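PDB 3IA7: CalG4 from Micromonospora echinospora, which belongs to the GT-B clan, whose members pair two Rossmann-like domains across a cleft, and is related to the erythromycin biosynthesis protein CIII family. Local coordinates for residues 232-237 against 261-266; 257-262 against 280-285; 296-301 against 316-321. All blocks are in the same frame, centred on the assembly; numbering follows the deposited sequence.

Contact 1 of 3, residues 232-237 against 261-266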
ATOM      1  N   PRO A 232       0.651 -21.190  14.430  1.00 17.92           N
ATOM      2  CA  PRO A 232      -0.223 -20.103  14.884  1.00 17.97           C
ATOM      3  C   PRO A 232       0.630 -18.841  14.995  1.00 17.34           C
ATOM      4  O   PRO A 232       1.712 -18.878  15.607  1.00 17.04           O
ATOM      5  CB  PRO A 232      -0.680 -20.558  16.277  1.00 18.10           C
ATOM      6  CG  PRO A 232      -0.281 -22.015  16.385  1.00 21.52           C
ATOM      7  CD  PRO A 232       0.934 -22.148  15.523  1.00 18.14           C
ATOM      8  N   VAL A 233       0.244 -17.794  14.284  1.00 17.57           N
ATOM      9  CA  VAL A 233       1.099 -16.609  14.191  1.00 17.91           C
ATOM     10  C   VAL A 233       0.416 -15.467  14.976  1.00 17.78           C
ATOM     11  O   VAL A 233      -0.787 -15.237  14.836  1.00 17.56           O
ATOM     12  CB  VAL A 233       1.368 -16.172  12.728  1.00 17.84           C
ATOM     13  CG1 VAL A 233       2.174 -14.839  12.692  1.00 18.30           C
ATOM     14  CG2 VAL A 233       2.167 -17.264  11.936  1.00 16.32           C
ATOM     15  N   LEU A 234       1.204 -14.771  15.791  1.00 16.96           N
ATOM     16  CA  LEU A 234       0.771 -13.560  16.446  1.00 16.29           C
ATOM     17  C   LEU A 234       1.556 -12.376  15.935  1.00 16.16           C
ATOM     18  O   LEU A 234       2.808 -12.417  15.900  1.00 16.93           O
ATOM     19  CB  LEU A 234       0.947 -13.691  17.964  1.00 16.28           C
ATOM     20  CG  LEU A 234       0.645 -12.432  18.820  1.00 17.65           C
ATOM     21  CD1 LEU A 234      -0.853 -11.993  18.799  1.00 15.63           C
ATOM     22  CD2 LEU A 234       1.113 -12.624  20.241  1.00 16.68           C
ATOM     23  N   LEU A 235       0.853 -11.303  15.548  1.00 15.67           N
ATOM     24  CA  LEU A 235       1.530 -10.019  15.297  1.00 16.23           C
ATOM     25  C   LEU A 235       1.356  -9.131  16.519  1.00 14.66           C
ATOM     26  O   LEU A 235       0.238  -8.943  17.018  1.00 16.11           O
ATOM     27  CB  LEU A 235       0.975  -9.312  14.039  1.00 16.33           C
ATOM     28  CG  LEU A 235       1.525  -7.878  13.701  1.00 15.85           C
ATOM     29  CD1 LEU A 235       2.989  -7.911  13.522  1.00 14.68           C
ATOM     30  CD2 LEU A 235       0.890  -7.342  12.434  1.00 19.15           C
ATOM     31  N   VAL A 236       2.450  -8.581  16.982  1.00 14.30           N
ATOM     32  CA  VAL A 236       2.448  -7.639  18.079  1.00 14.98           C
ATOM     33  C   VAL A 236       2.984  -6.281  17.583  1.00 16.12           C
ATOM     34  O   VAL A 236       4.093  -6.192  17.021  1.00 16.68           O
ATOM     35  CB  VAL A 236       3.369  -8.086  19.247  1.00 14.54           C
ATOM     36  CG1 VAL A 236       3.302  -7.013  20.377  1.00 14.98           C
ATOM     37  CG2 VAL A 236       2.960  -9.467  19.752  1.00 11.71           C
ATOM     38  N   SER A 237       2.211  -5.226  17.789  1.00 15.82           N
ATOM     39  CA  SER A 237       2.692  -3.902  17.346  1.00 18.78           C
ATOM     40  C   SER A 237       2.142  -2.816  18.241  1.00 18.90           C
ATOM     41  O   SER A 237       0.970  -2.859  18.561  1.00 18.64           O
ATOM     42  CB  SER A 237       2.210  -3.666  15.915  1.00 18.62           C
ATOM     43  OG  SER A 237       2.702  -2.425  15.452  1.00 25.31           O
ATOM     44  N   TRP A 261       3.482 -21.157  19.186  1.00 16.05           N
ATOM     45  CA  TRP A 261       3.262 -19.893  18.479  1.00 15.86           C
ATOM     46  C   TRP A 261       4.517 -19.383  17.830  1.00 16.12           C
ATOM     47  O   TRP A 261       5.616 -19.654  18.297  1.00 15.97           O
ATOM     48  CB  TRP A 261       2.736 -18.813  19.413  1.00 15.43           C
ATOM     49  CG  TRP A 261       1.288 -19.004  19.820  1.00 18.31           C
ATOM     50  CD1 TRP A 261       0.823 -19.790  20.835  1.00 18.94           C
ATOM     51  CD2 TRP A 261       0.150 -18.345  19.264  1.00 16.84           C
ATOM     52  NE1 TRP A 261      -0.541 -19.676  20.927  1.00 20.05           N
ATOM     53  CE2 TRP A 261      -0.980 -18.796  19.977  1.00 21.26           C
ATOM     54  CE3 TRP A 261      -0.024 -17.408  18.220  1.00 18.00           C
ATOM     55  CZ2 TRP A 261      -2.265 -18.343  19.703  1.00 19.06           C
ATOM     56  CZ3 TRP A 261      -1.318 -16.975  17.919  1.00 18.34           C
ATOM     57  CH2 TRP A 261      -2.414 -17.419  18.673  1.00 17.73           C
ATOM     58  N   HIS A 262       4.334 -18.632  16.752  1.00 17.23           N
ATOM     59  CA  HIS A 262       5.418 -17.825  16.182  1.00 16.84           C
ATOM     60  C   HIS A 262       5.009 -16.376  16.285  1.00 17.74           C
ATOM     61  O   HIS A 262       3.934 -15.971  15.759  1.00 16.52           O
ATOM     62  CB  HIS A 262       5.718 -18.182  14.732  1.00 16.85           C
ATOM     63  CG  HIS A 262       6.892 -17.408  14.181  1.00 19.18           C
ATOM     64  ND1 HIS A 262       8.202 -17.809  14.366  1.00 23.40           N
ATOM     65  CD2 HIS A 262       6.952 -16.244  13.496  1.00 21.54           C
ATOM     66  CE1 HIS A 262       9.017 -16.937  13.789  1.00 22.33           C
ATOM     67  NE2 HIS A 262       8.283 -15.973  13.268  1.00 19.73           N
ATOM     68  N   VAL A 263       5.856 -15.583  16.946  1.00 17.54           N
ATOM     69  CA  VAL A 263       5.477 -14.184  17.282  1.00 17.70           C
ATOM     70  C   VAL A 263       6.331 -13.214  16.452  1.00 16.80           C
ATOM     71  O   VAL A 263       7.587 -13.302  16.446  1.00 16.40           O
ATOM     72  CB  VAL A 263       5.631 -13.907  18.823  1.00 18.40           C
ATOM     73  CG1 VAL A 263       5.286 -12.401  19.159  1.00 16.60           C
ATOM     74  CG2 VAL A 263       4.732 -14.898  19.635  1.00 18.47           C
ATOM     75  N   VAL A 264       5.662 -12.288  15.771  1.00 16.32           N
ATOM     76  CA  VAL A 264       6.361 -11.205  15.067  1.00 17.14           C
ATOM     77  C   VAL A 264       6.078  -9.889  15.777  1.00 16.83           C
ATOM     78  O   VAL A 264       4.909  -9.506  15.914  1.00 16.91           O
ATOM     79  CB  VAL A 264       5.937 -11.095  13.585  1.00 16.72           C
ATOM     80  CG1 VAL A 264       6.695  -9.931  12.906  1.00 17.02           C
ATOM     81  CG2 VAL A 264       6.118 -12.430  12.863  1.00 13.90           C
HETATM   82  N   MSE A 265       7.139  -9.250  16.266  1.00 17.45           N
HETATM   83  CA  MSE A 265       6.974  -8.009  17.008  1.00 19.67           C
HETATM   84  C   MSE A 265       7.526  -6.873  16.175  1.00 18.27           C
HETATM   85  O   MSE A 265       8.702  -6.891  15.791  1.00 20.29           O
HETATM   86  CB  MSE A 265       7.617  -8.069  18.400  1.00 17.61           C
HETATM   87  CG  MSE A 265       7.366  -9.424  19.118  1.00 19.11           C
HETATM   88 SE   MSE A 265       7.639  -9.272  21.008  0.70 22.47          SE
HETATM   89  CE  MSE A 265       9.637  -9.113  20.897  1.00 14.34           C
ATOM     90  N   ALA A 266       6.671  -5.896  15.870  1.00 18.68           N
ATOM     91  CA  ALA A 266       7.072  -4.660  15.164  1.00 18.93           C
ATOM     92  C   ALA A 266       7.233  -3.573  16.215  1.00 18.90           C
ATOM     93  O   ALA A 266       6.245  -3.164  16.865  1.00 19.67           O
ATOM     94  CB  ALA A 266       6.018  -4.249  14.162  1.00 19.85           C
TER
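Pro232 lays its CB over one face of the Trp261 indole, 3.8 Å from the centroid of the six-membered ring and only 14° off its normal, a CH-pi contact at the point where the two strands begin to run together. The indole reaches across because its CG lies anti to the carbonyl carbon (chi1 -73°), which sets the ring beside the start of strand 233-237, with Pro232 over one face. Its rim meets the backbone there, with Trp261 CZ3 3.6 Å from Val233 O, while Leu234 CB touches CE3.

From here the strands continue side by side and in parallel, their short axes 18° apart. Five nearly straight backbone hydrogen bonds join them, starting with His262 N to Pro232 O at 2.9 Å and ending with Ala266 N to Val236 O at 2.8 Å. Of the side chains on one face of the sheet, Val236 and Val263 cross obliquely, with Val236 CG2 3.8 Å from Val263 CG1. On the other, Leu235 turns CD1 back to within 3.5 Å of Val264 O.

Outside the pair, the indole is fixed by Glu361 OE2, which accepts from Trp261 NE1, and by the edge-to-face ring of Phe256. This is a parallel beta-alpha-beta unit: helix 246-256 connects the strands and covers the face bearing Leu234, Val236, Val263 and Met265 (a selenomethionine), with Phe256, Phe248 and Cys252 among the residues that touch it. Helix 291-295 packs on Leu235, Ser237 and Ala266 from the other face, and strands 298-303 and 283-286 flank the pair within the six-stranded sheet.

Contact 2 of 3, residues 257-262 against 280-285; sequences ADTPWH and PPNVEA
The loop that leads into strand 262-266 closes here on a type I beta turn, Pro280 to Val283, which starts the outermost strand 283-286 at the edge of the sheet, near the protein surface. Asn282, within that turn, acts as the clasp. Its CG sits between the backbone N and the carbonyl carbon (chi1 61°), which aims the amide at the loop rather than along the strand that follows. ND2 donates to Trp261 O at 2.8 Å, approaching from outside the carbonyl plane with an N-H...O angle of 155°, and it also bonds to Phe256 O at the end of helix 246-256. The other end of the amide is held by a water, which donates to Asn282 OD1 (2.8 Å) and accepts from Asp258 N (2.6 Å).

The loop has its own internal brace: Thr259 OG1 accepts from Trp261 N at 3.2 Å, forming an ST turn, and also bonds to Phe256 O. Close by, Ala257 CB rests 3.7 Å from Pro280 CG, an apolar touch beside these polar links.

Further along, the edge of the His262 imidazole meets Glu284. NE2 donates to OE2 over a short 2.6 Å; the oxygen lies in the ring plane but is approached on its anti side, and the carboxylate plane stands 87° from the ring. Asn282 O lies over a face of the same ring, 3.5 Å from His262 ND1 without bonding to it.

Trp224 NE1 is a second donor to Glu284 OE2, and His286 NE2 binds OE1, so both carboxylate oxygens are gripped. Together these bonds fix the rotation of the carboxylate and would be expected to favour its charged form, while the bonds at both ends of the Asn282 amide define which way round it sits.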
ATOM      1  N   ALA A 257       7.341 -18.128  24.587  1.00 16.26           N
ATOM      2  CA  ALA A 257       8.491 -19.046  24.619  1.00 17.61           C
ATOM      3  C   ALA A 257       8.036 -20.492  24.926  1.00 18.30           C
ATOM      4  O   ALA A 257       7.213 -20.720  25.821  1.00 18.22           O
ATOM      5  CB  ALA A 257       9.529 -18.593  25.677  1.00 17.36           C
ATOM      6  N   ASP A 258       8.545 -21.464  24.177  1.00 19.49           N
ATOM      7  CA  ASP A 258       8.208 -22.886  24.429  1.00 20.04           C
ATOM      8  C   ASP A 258       6.683 -23.118  24.346  1.00 19.30           C
ATOM      9  O   ASP A 258       6.097 -23.829  25.177  1.00 19.84           O
ATOM     10  CB  ASP A 258       8.779 -23.406  25.785  1.00 21.48           C
ATOM     11  CG  ASP A 258      10.306 -23.288  25.886  1.00 26.33           C
ATOM     12  OD1 ASP A 258      11.035 -23.967  25.112  1.00 29.40           O
ATOM     13  OD2 ASP A 258      10.789 -22.527  26.764  1.00 30.49           O
ATOM     14  N   THR A 259       6.044 -22.462  23.374  1.00 18.96           N
ATOM     15  CA  THR A 259       4.662 -22.743  22.915  1.00 18.29           C
ATOM     16  C   THR A 259       4.795 -22.867  21.383  1.00 18.11           C
ATOM     17  O   THR A 259       5.781 -22.401  20.832  1.00 18.56           O
ATOM     18  CB  THR A 259       3.672 -21.542  23.140  1.00 18.69           C
ATOM     19  OG1 THR A 259       4.019 -20.482  22.246  1.00 18.29           O
ATOM     20  CG2 THR A 259       3.671 -21.026  24.590  1.00 18.55           C
ATOM     21  N   PRO A 260       3.800 -23.454  20.674  1.00 18.04           N
ATOM     22  CA  PRO A 260       3.958 -23.561  19.226  1.00 17.37           C
ATOM     23  C   PRO A 260       3.794 -22.229  18.486  1.00 16.20           C
ATOM     24  O   PRO A 260       3.954 -22.178  17.299  1.00 14.85           O
ATOM     25  CB  PRO A 260       2.799 -24.481  18.813  1.00 17.34           C
ATOM     26  CG  PRO A 260       2.395 -25.166  20.100  1.00 18.70           C
ATOM     27  CD  PRO A 260       2.549 -24.091  21.112  1.00 18.70           C
ATOM     28  N   TRP A 261       3.482 -21.157  19.186  1.00 16.05           N
ATOM     29  CA  TRP A 261       3.262 -19.893  18.479  1.00 15.86           C
ATOM     30  C   TRP A 261       4.517 -19.383  17.830  1.00 16.12           C
ATOM     31  O   TRP A 261       5.616 -19.654  18.297  1.00 15.97           O
ATOM     32  CB  TRP A 261       2.736 -18.813  19.413  1.00 15.43           C
ATOM     33  CG  TRP A 261       1.288 -19.004  19.820  1.00 18.31           C
ATOM     34  CD1 TRP A 261       0.823 -19.790  20.835  1.00 18.94           C
ATOM     35  CD2 TRP A 261       0.150 -18.345  19.264  1.00 16.84           C
ATOM     36  NE1 TRP A 261      -0.541 -19.676  20.927  1.00 20.05           N
ATOM     37  CE2 TRP A 261      -0.980 -18.796  19.977  1.00 21.26           C
ATOM     38  CE3 TRP A 261      -0.024 -17.408  18.220  1.00 18.00           C
ATOM     39  CZ2 TRP A 261      -2.265 -18.343  19.703  1.00 19.06           C
ATOM     40  CZ3 TRP A 261      -1.318 -16.975  17.919  1.00 18.34           C
ATOM     41  CH2 TRP A 261      -2.414 -17.419  18.673  1.00 17.73           C
ATOM     42  N   HIS A 262       4.334 -18.632  16.752  1.00 17.23           N
ATOM     43  CA  HIS A 262       5.418 -17.825  16.182  1.00 16.84           C
ATOM     44  C   HIS A 262       5.009 -16.376  16.285  1.00 17.74           C
ATOM     45  O   HIS A 262       3.934 -15.971  15.759  1.00 16.52           O
ATOM     46  CB  HIS A 262       5.718 -18.182  14.732  1.00 16.85           C
ATOM     47  CG  HIS A 262       6.892 -17.408  14.181  1.00 19.18           C
ATOM     48  ND1 HIS A 262       8.202 -17.809  14.366  1.00 23.40           N
ATOM     49  CD2 HIS A 262       6.952 -16.244  13.496  1.00 21.54           C
ATOM     50  CE1 HIS A 262       9.017 -16.937  13.789  1.00 22.33           C
ATOM     51  NE2 HIS A 262       8.283 -15.973  13.268  1.00 19.73           N
ATOM     52  N   PRO A 280      13.449 -15.730  22.358  1.00 17.59           N
ATOM     53  CA  PRO A 280      13.252 -17.158  22.077  1.00 17.88           C
ATOM     54  C   PRO A 280      13.290 -17.393  20.556  1.00 17.72           C
ATOM     55  O   PRO A 280      13.044 -16.454  19.805  1.00 16.62           O
ATOM     56  CB  PRO A 280      11.837 -17.422  22.618  1.00 18.17           C
ATOM     57  CG  PRO A 280      11.577 -16.312  23.600  1.00 18.64           C
ATOM     58  CD  PRO A 280      12.259 -15.129  22.995  1.00 18.53           C
ATOM     59  N   PRO A 281      13.593 -18.625  20.103  1.00 17.76           N
ATOM     60  CA  PRO A 281      13.717 -18.869  18.655  1.00 17.76           C
ATOM     61  C   PRO A 281      12.404 -18.701  17.847  1.00 16.94           C
ATOM     62  O   PRO A 281      12.462 -18.541  16.643  1.00 16.26           O
ATOM     63  CB  PRO A 281      14.226 -20.315  18.563  1.00 17.83           C
ATOM     64  CG  PRO A 281      13.836 -20.956  19.873  1.00 20.46           C
ATOM     65  CD  PRO A 281      13.838 -19.837  20.905  1.00 18.87           C
ATOM     66  N   ASN A 282      11.259 -18.698  18.514  1.00 16.10           N
ATOM     67  CA  ASN A 282       9.947 -18.546  17.841  1.00 16.68           C
ATOM     68  C   ASN A 282       9.418 -17.124  17.970  1.00 16.40           C
ATOM     69  O   ASN A 282       8.229 -16.843  17.716  1.00 17.05           O
ATOM     70  CB  ASN A 282       8.937 -19.556  18.413  1.00 16.52           C
ATOM     71  CG  ASN A 282       8.697 -19.351  19.881  1.00 18.14           C
ATOM     72  OD1 ASN A 282       9.629 -19.009  20.614  1.00 14.80           O
ATOM     73  ND2 ASN A 282       7.454 -19.593  20.342  1.00 18.82           N
ATOM     74  N   VAL A 283      10.308 -16.196  18.305  1.00 16.48           N
ATOM     75  CA  VAL A 283       9.927 -14.770  18.395  1.00 16.42           C
ATOM     76  C   VAL A 283      10.939 -13.931  17.595  1.00 17.44           C
ATOM     77  O   VAL A 283      12.148 -14.088  17.778  1.00 16.79           O
ATOM     78  CB  VAL A 283       9.922 -14.318  19.878  1.00 16.87           C
ATOM     79  CG1 VAL A 283       9.474 -12.865  20.014  1.00 17.77           C
ATOM     80  CG2 VAL A 283       8.996 -15.222  20.669  1.00 13.75           C
ATOM     81  N   GLU A 284      10.440 -13.068  16.713  1.00 16.79           N
ATOM     82  CA  GLU A 284      11.309 -12.183  15.961  1.00 18.35           C
ATOM     83  C   GLU A 284      10.887 -10.728  16.155  1.00 18.59           C
ATOM     84  O   GLU A 284       9.686 -10.405  16.214  1.00 18.33           O
ATOM     85  CB  GLU A 284      11.309 -12.580  14.501  1.00 18.31           C
ATOM     86  CG  GLU A 284       9.941 -12.590  13.810  1.00 19.62           C
ATOM     87  CD  GLU A 284      10.082 -13.071  12.357  1.00 19.87           C
ATOM     88  OE1 GLU A 284      10.937 -12.501  11.662  1.00 19.77           O
ATOM     89  OE2 GLU A 284       9.381 -14.017  11.914  1.00 19.39           O
ATOM     90  N   ALA A 285      11.860  -9.848  16.238  1.00 18.16           N
ATOM     91  CA  ALA A 285      11.543  -8.442  16.426  1.00 18.18           C
ATOM     92  C   ALA A 285      12.168  -7.595  15.322  1.00 17.05           C
ATOM     93  O   ALA A 285      13.316  -7.828  14.937  1.00 17.44           O
ATOM     94  CB  ALA A 285      12.014  -7.986  17.822  1.00 17.98           C
TER
HETATM   95  O   HOH W   1      10.465 -20.990  22.419  1.00 32.95           O

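Contact 3 of 3, residues 296-301 against 316-321. With CA (calcium ion), chain E.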
ATOM      1  N   ALA A 296      -1.808 -11.652   7.009  1.00 12.99           N
ATOM      2  CA  ALA A 296      -2.442 -12.690   6.163  1.00 13.35           C
ATOM      3  C   ALA A 296      -2.327 -14.103   6.757  1.00 13.01           C
ATOM      4  O   ALA A 296      -3.093 -14.958   6.393  1.00 13.25           O
ATOM      5  CB  ALA A 296      -1.905 -12.646   4.679  1.00 12.06           C
ATOM      6  N   HIS A 297      -1.353 -14.344   7.644  1.00 13.15           N
ATOM      7  CA  HIS A 297      -1.137 -15.653   8.261  1.00 12.16           C
ATOM      8  C   HIS A 297      -1.522 -15.636   9.741  1.00 12.52           C
ATOM      9  O   HIS A 297      -1.525 -16.672  10.394  1.00 13.17           O
ATOM     10  CB  HIS A 297       0.327 -16.108   8.126  1.00 12.23           C
ATOM     11  CG  HIS A 297       0.822 -16.116   6.717  1.00 11.24           C
ATOM     12  ND1 HIS A 297       1.393 -15.011   6.130  1.00 13.06           N
ATOM     13  CD2 HIS A 297       0.791 -17.079   5.763  1.00 12.84           C
ATOM     14  CE1 HIS A 297       1.699 -15.293   4.870  1.00 15.79           C
ATOM     15  NE2 HIS A 297       1.366 -16.546   4.628  1.00 12.01           N
ATOM     16  N   ALA A 298      -1.787 -14.453  10.299  1.00 12.06           N
ATOM     17  CA  ALA A 298      -1.966 -14.324  11.747  1.00 11.35           C
ATOM     18  C   ALA A 298      -3.295 -14.915  12.279  1.00 11.34           C
ATOM     19  O   ALA A 298      -4.325 -14.800  11.624  1.00 11.94           O
ATOM     20  CB  ALA A 298      -1.828 -12.846  12.186  1.00 10.87           C
ATOM     21  N   ARG A 299      -3.259 -15.448  13.491  1.00 11.90           N
ATOM     22  CA  ARG A 299      -4.483 -15.901  14.181  1.00 13.06           C
ATOM     23  C   ARG A 299      -5.018 -14.795  15.065  1.00 12.30           C
ATOM     24  O   ARG A 299      -6.170 -14.836  15.497  1.00 13.70           O
ATOM     25  CB  ARG A 299      -4.197 -17.078  15.123  1.00 13.45           C
ATOM     26  CG  ARG A 299      -3.567 -18.289  14.544  1.00 20.28           C
ATOM     27  CD  ARG A 299      -4.523 -19.338  13.965  1.00 18.74           C
ATOM     28  NE  ARG A 299      -3.752 -20.392  13.304  1.00 16.13           N
ATOM     29  CZ  ARG A 299      -3.736 -21.681  13.650  1.00 18.86           C
ATOM     30  NH1 ARG A 299      -4.470 -22.126  14.667  1.00 17.30           N
ATOM     31  NH2 ARG A 299      -2.981 -22.541  12.972  1.00 15.37           N
ATOM     32  N   ALA A 300      -4.151 -13.845  15.409  1.00 11.47           N
ATOM     33  CA  ALA A 300      -4.510 -12.742  16.256  1.00 12.90           C
ATOM     34  C   ALA A 300      -3.482 -11.649  16.090  1.00 12.21           C
ATOM     35  O   ALA A 300      -2.339 -11.903  15.645  1.00 13.26           O
ATOM     36  CB  ALA A 300      -4.539 -13.158  17.779  1.00 12.42           C
ATOM     37  N   CYS A 301      -3.876 -10.470  16.560  1.00 13.53           N
ATOM     38  CA  CYS A 301      -2.964  -9.315  16.600  1.00 14.94           C
ATOM     39  C   CYS A 301      -3.074  -8.653  17.956  1.00 15.66           C
ATOM     40  O   CYS A 301      -4.195  -8.366  18.408  1.00 17.61           O
ATOM     41  CB  CYS A 301      -3.371  -8.326  15.479  1.00 15.10           C
ATOM     42  SG  CYS A 301      -2.290  -6.832  15.421  1.00 18.16           S
ATOM     43  N   ALA A 316      -7.742  -8.071   7.101  1.00 11.60           N
ATOM     44  CA  ALA A 316      -7.236  -9.427   6.931  1.00 13.61           C
ATOM     45  C   ALA A 316      -8.036 -10.490   7.710  1.00 12.98           C
ATOM     46  O   ALA A 316      -7.617 -11.671   7.774  1.00 12.17           O
ATOM     47  CB  ALA A 316      -5.721  -9.497   7.269  1.00 14.00           C
ATOM     48  N   GLY A 317      -9.138 -10.066   8.338  1.00 12.07           N
ATOM     49  CA  GLY A 317      -9.975 -10.955   9.193  1.00 12.11           C
ATOM     50  C   GLY A 317      -9.257 -11.471  10.435  1.00 13.21           C
ATOM     51  O   GLY A 317      -9.562 -12.559  10.890  1.00 13.63           O
ATOM     52  N   VAL A 318      -8.400 -10.660  11.036  1.00 12.07           N
ATOM     53  CA  VAL A 318      -7.654 -11.058  12.246  1.00 11.16           C
ATOM     54  C   VAL A 318      -8.248 -10.395  13.468  1.00 10.56           C
ATOM     55  O   VAL A 318      -8.280  -9.149  13.523  1.00 11.40           O
ATOM     56  CB  VAL A 318      -6.180 -10.611  12.165  1.00 11.73           C
ATOM     57  CG1 VAL A 318      -5.363 -10.980  13.439  1.00 10.73           C
ATOM     58  CG2 VAL A 318      -5.543 -11.232  10.918  1.00 12.57           C
ATOM     59  N   PRO A 319      -8.644 -11.200  14.462  1.00 12.01           N
ATOM     60  CA  PRO A 319      -9.181 -10.625  15.696  1.00 12.53           C
ATOM     61  C   PRO A 319      -8.093  -9.986  16.586  1.00 13.30           C
ATOM     62  O   PRO A 319      -6.921 -10.358  16.498  1.00 14.12           O
ATOM     63  CB  PRO A 319      -9.860 -11.829  16.406  1.00 14.29           C
ATOM     64  CG  PRO A 319      -9.091 -13.024  15.947  1.00 14.35           C
ATOM     65  CD  PRO A 319      -8.621 -12.684  14.491  1.00 11.11           C
ATOM     66  N   LEU A 320      -8.477  -9.039  17.438  1.00 12.99           N
ATOM     67  CA  LEU A 320      -7.471  -8.215  18.161  1.00 14.91           C
ATOM     68  C   LEU A 320      -7.481  -8.457  19.673  1.00 16.20           C
ATOM     69  O   LEU A 320      -8.547  -8.661  20.286  1.00 15.99           O
ATOM     70  CB  LEU A 320      -7.744  -6.726  17.908  1.00 15.26           C
ATOM     71  CG  LEU A 320      -7.448  -6.162  16.510  1.00 18.30           C
ATOM     72  CD1 LEU A 320      -7.898  -7.110  15.466  1.00 25.87           C
ATOM     73  CD2 LEU A 320      -8.198  -4.864  16.360  1.00 18.87           C
ATOM     74  N   VAL A 321      -6.298  -8.401  20.282  1.00 14.17           N
ATOM     75  CA  VAL A 321      -6.215  -8.132  21.706  1.00 13.87           C
ATOM     76  C   VAL A 321      -5.602  -6.721  21.806  1.00 13.73           C
ATOM     77  O   VAL A 321      -4.573  -6.434  21.171  1.00 14.45           O
ATOM     78  CB  VAL A 321      -5.373  -9.150  22.459  1.00 13.12           C
ATOM     79  CG1 VAL A 321      -5.314  -8.814  23.972  1.00 13.78           C
ATOM     80  CG2 VAL A 321      -5.964 -10.583  22.239  1.00 13.77           C
TER
HETATM   81 CA    CA E 402       1.949 -17.536   2.343  1.00 31.67          CA
HETATM   82  O   HOH W   2      -7.092 -14.623  11.870  1.00 29.48           O
HETATM   83  O   HOH W   3       0.126 -18.949   2.294  1.00 36.09           O
HETATM   84  O   HOH W   4       2.652 -19.503   3.430  1.00 33.44           O
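Cys301 joins the two segments through both of its backbone polar atoms: its N donates to Pro319 O at 3.0 Å, and its O accepts from Val321 N at 2.8 Å. Cys301 and Leu320 thus pair as a parallel bridge.

Packing centres on Val318. With CG1 anti to the backbone N (chi1 179°), that methyl lies against the opposing main chain, 3.3 Å from Ala300 C, and also touches Cys301 CB and Ala298 CB. The Pro319 ring packs on the main chain as well, its CD in van der Waals contact with Arg299 O at 3.4 Å.

These segments open and close the beta-alpha-beta unit of strand 298-303, helix 307-315 and strand 320-322. Gly317, with positive phi, ends the helix in a Schellman motif, and the chain then turns into the second strand. Leu295 of helix 291-295 packs on Cys301, Ala316 and Val318.

Solvent supplies a further link: one water donates to Ala298 O (2.8 Å) and, weakly, to Gly317 O.

Metal coordination occupies the outer end. His297 NE2 binds the calcium ion in the ring plane at 2.6 Å, while ND1 is hydrogen-bonded to Ser293 O. Two waters, Gln225 OE1, and Leu42 O and Glu46 OE2 of the second subunit also bind the ion, making this a metal bridge between subunits.

All three contacts belong to one parallel sheet. Contact 1 joins two of its inner strands and is largely buried, relying on backbone bonds and apolar side chains. Contact 2 shares Trp261 and His262 with it and extends the sheet to strand 283-286; lying at the surface, it replaces much of that apolar packing with amide, carboxylate and water links. Contact 3 is again buried, yet one end of it reaches a calcium ion at the subunit interface. Strand 233-237 passes bonds on to this contact, probably from Arg299 N to Val233 O (2.8 Å). Contacts 2 and 3, with centres about 17 Å apart, meet where Trp261 packs on Arg299.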